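Local coordinates for putative metal binding protein RUMGNA_00854 (Ruminococcus gnavus, PDB 3U7Z), which is of unknown function but binds calcium ions and belongs to the DUF4430 family of the ubiquitin clan, at residues D57-D62 and Q67-T72. Numbering follows the deposited sequence.
Sequences DEETAD and QWWCIT. With CA (calcium ion), chain F; EDO (1,2-ethanediol), chain K.
Asp62 and Gln67 pair where, in a fold consistent with the beta-grasp of the ubiquitin clan, the six-residue connection 61-66 joins edge strand 59-60 of the antiparallel three-stranded sheet to strand 67-73 of the mixed five-stranded sheet. Two hydrogen bonds define the pairing: Gln67 N reaches Asp62 O at 3.1 Å, and Asp62 N donates to Gln67 OE1 at 2.9 Å with an N-H...O angle of 163°. The second is nearly straight at the hydrogen, yet the donor stands well above the carbonyl plane. The Gln67 side chain leaves beside its own backbone N (chi1 -63°) and then runs extended, which carries OE1 back to Asp62; the same amide gives NE2 to Glu99 OE2, so both its ends are held.

Further along, the Trp69 indole comes edge-on to Glu59: Glu59 O lies near the ring plane, 3.3 Å from CZ2, and accepts a weak bond from NE1, bent to 128°, which NE1 shares with a second weak one to Thr54 O. Ala61 CB packs 4.0 Å from Trp69 CD1. The Glu59 side chain crosses that of Trp69 at about a right angle, its carboxylate steeply inclined to the indole, with Glu59 OE1 3.8 Å from Trp69 CH2. His15 ND1 and Gly16 N position that oxygen, and His15 NE2 bonds Asp57 OD2. The other carboxylate oxygen of Asp57, OD1, binds a calcium ion at 2.2 Å.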
loop_
_atom_site.group_PDB
_atom_site.type_symbol
_atom_site.label_atom_id
_atom_site.label_comp_id
_atom_site.label_asym_id
_atom_site.label_seq_id
_atom_site.Cartn_x
_atom_site.Cartn_y
_atom_site.Cartn_z
ATOM N N ASP A 57 3.615 -4.004 -6.765
ATOM C CA ASP A 57 3.467 -5.308 -7.389
ATOM C C ASP A 57 3.739 -5.193 -8.871
ATOM O O ASP A 57 2.960 -5.674 -9.661
ATOM C CB ASP A 57 2.104 -5.938 -7.071
ATOM C CG ASP A 57 1.948 -7.353 -7.548
ATOM O OD1 ASP A 57 2.929 -8.146 -7.529
ATOM O OD2 ASP A 57 0.783 -7.705 -7.918
ATOM N N GLU A 58 4.852 -4.550 -9.226
ATOM C CA GLU A 58 5.325 -4.403 -10.601
ATOM C C GLU A 58 4.452 -3.606 -11.528
ATOM O O GLU A 58 4.600 -3.706 -12.727
ATOM C CB GLU A 58 5.661 -5.764 -11.206
ATOM C CG GLU A 58 6.655 -6.533 -10.388
ATOM C CD GLU A 58 7.027 -7.839 -11.041
ATOM O OE1 GLU A 58 6.144 -8.509 -11.646
ATOM O OE2 GLU A 58 8.206 -8.233 -10.911
ATOM N N GLU A 59 3.620 -2.743 -10.975
ATOM C CA GLU A 59 2.873 -1.796 -11.761
ATOM C C GLU A 59 3.131 -0.370 -11.291
ATOM O O GLU A 59 2.938 -0.012 -10.127
ATOM C CB GLU A 59 1.343 -2.068 -11.707
ATOM C CG GLU A 59 0.583 -1.083 -12.573
ATOM C CD GLU A 59 -0.884 -1.362 -12.753
ATOM O OE1 GLU A 59 -1.465 -1.943 -11.859
ATOM O OE2 GLU A 59 -1.497 -0.967 -13.786
ATOM N N THR A 60 3.598 0.439 -12.225
ATOM C CA THR A 60 4.008 1.797 -11.966
ATOM C C THR A 60 2.893 2.727 -12.421
ATOM O O THR A 60 2.414 2.640 -13.571
ATOM C CB THR A 60 5.327 2.139 -12.726
ATOM O OG1 THR A 60 6.369 1.284 -12.225
ATOM C CG2 THR A 60 5.747 3.615 -12.497
ATOM N N ALA A 61 2.501 3.638 -11.546
ATOM C CA ALA A 61 1.525 4.656 -11.846
ATOM C C ALA A 61 2.104 5.596 -12.908
ATOM O O ALA A 61 3.255 6.081 -12.755
ATOM C CB ALA A 61 1.149 5.450 -10.602
ATOM N N ASP A 62 1.263 5.969 -13.869
ATOM C CA ASP A 62 1.625 6.951 -14.906
ATOM C C ASP A 62 1.189 8.332 -14.434
ATOM O O ASP A 62 0.020 8.683 -14.506
ATOM C CB ASP A 62 0.993 6.578 -16.270
ATOM C CG ASP A 62 1.265 7.622 -17.368
ATOM O OD1 ASP A 62 2.034 8.583 -17.154
ATOM O OD2 ASP A 62 0.709 7.442 -18.466
ATOM N N GLN A 67 -2.368 9.225 -12.587
ATOM C CA GLN A 67 -2.554 7.984 -11.846
ATOM C C GLN A 67 -1.752 8.019 -10.563
ATOM O O GLN A 67 -0.684 8.629 -10.509
ATOM C CB GLN A 67 -2.096 6.808 -12.663
ATOM C CG GLN A 67 -2.862 6.594 -13.903
ATOM C CD GLN A 67 -2.356 5.459 -14.748
ATOM O OE1 GLN A 67 -1.324 4.847 -14.484
ATOM N NE2 GLN A 67 -3.092 5.197 -15.825
ATOM N N TRP A 68 -2.288 7.351 -9.545
ATOM C CA TRP A 68 -1.657 7.324 -8.255
ATOM C C TRP A 68 -2.159 6.133 -7.471
ATOM O O TRP A 68 -3.278 5.655 -7.626
ATOM C CB TRP A 68 -1.924 8.622 -7.475
ATOM C CG TRP A 68 -3.368 9.002 -7.327
ATOM C CD1 TRP A 68 -4.151 9.552 -8.307
ATOM C CD2 TRP A 68 -4.146 9.016 -6.162
ATOM N NE1 TRP A 68 -5.379 9.830 -7.839
ATOM C CE2 TRP A 68 -5.418 9.528 -6.509
ATOM C CE3 TRP A 68 -3.941 8.566 -4.863
ATOM C CZ2 TRP A 68 -6.439 9.609 -5.603
ATOM C CZ3 TRP A 68 -4.954 8.729 -3.961
ATOM C CH2 TRP A 68 -6.187 9.239 -4.336
ATOM N N TRP A 69 -1.295 5.620 -6.600
ATOM C CA TRP A 69 -1.621 4.519 -5.687
ATOM C C TRP A 69 -2.249 5.062 -4.429
ATOM O O TRP A 69 -1.761 6.001 -3.795
ATOM C CB TRP A 69 -0.376 3.714 -5.341
ATOM C CG TRP A 69 0.078 2.891 -6.490
ATOM C CD1 TRP A 69 1.168 3.144 -7.347
ATOM C CD2 TRP A 69 -0.503 1.670 -6.948
ATOM N NE1 TRP A 69 1.234 2.163 -8.286
ATOM C CE2 TRP A 69 0.228 1.261 -8.080
ATOM C CE3 TRP A 69 -1.548 0.885 -6.493
ATOM C CZ2 TRP A 69 -0.061 0.068 -8.738
ATOM C CZ3 TRP A 69 -1.866 -0.269 -7.164
ATOM C CH2 TRP A 69 -1.108 -0.663 -8.281
ATOM N N CYS A 70 -3.371 4.445 -4.057
ATOM C CA CYS A 70 -4.149 4.834 -2.901
ATOM C C CYS A 70 -4.219 3.734 -1.875
ATOM O O CYS A 70 -4.495 2.603 -2.217
ATOM C CB CYS A 70 -5.568 5.162 -3.389
ATOM S SG CYS A 70 -6.669 5.422 -1.982
ATOM N N ILE A 71 -3.999 4.078 -0.625
ATOM C CA ILE A 71 -4.063 3.113 0.476
ATOM C C ILE A 71 -5.436 3.196 1.129
ATOM O O ILE A 71 -5.865 4.277 1.524
ATOM C CB ILE A 71 -3.047 3.388 1.603
ATOM C CG1 ILE A 71 -1.615 3.473 1.062
ATOM C CG2 ILE A 71 -3.098 2.293 2.720
ATOM C CD1 ILE A 71 -0.551 4.041 2.001
ATOM N N THR A 72 -6.108 2.051 1.305
ATOM C CA THR A 72 -7.340 1.978 2.097
ATOM C C THR A 72 -7.205 0.824 3.067
ATOM O O THR A 72 -6.304 -0.001 2.954
ATOM C CB THR A 72 -8.598 1.866 1.243
ATOM O OG1 THR A 72 -8.452 0.793 0.329
ATOM C CG2 THR A 72 -8.846 3.127 0.505
HETATM CA CA CA F . 4.431 -9.669 -7.823
HETATM C C1 EDO K . 9.053 -3.001 -6.237
HETATM O O1 EDO K . 9.919 -3.043 -7.384
HETATM C C2 EDO K . 7.578 -3.019 -6.628
HETATM O O2 EDO K . 7.033 -4.037 -7.495
HETATM O O HOH W 1 4.049 -8.764 -10.275
HETATM O O HOH W 2 5.429 -9.681 -5.553
#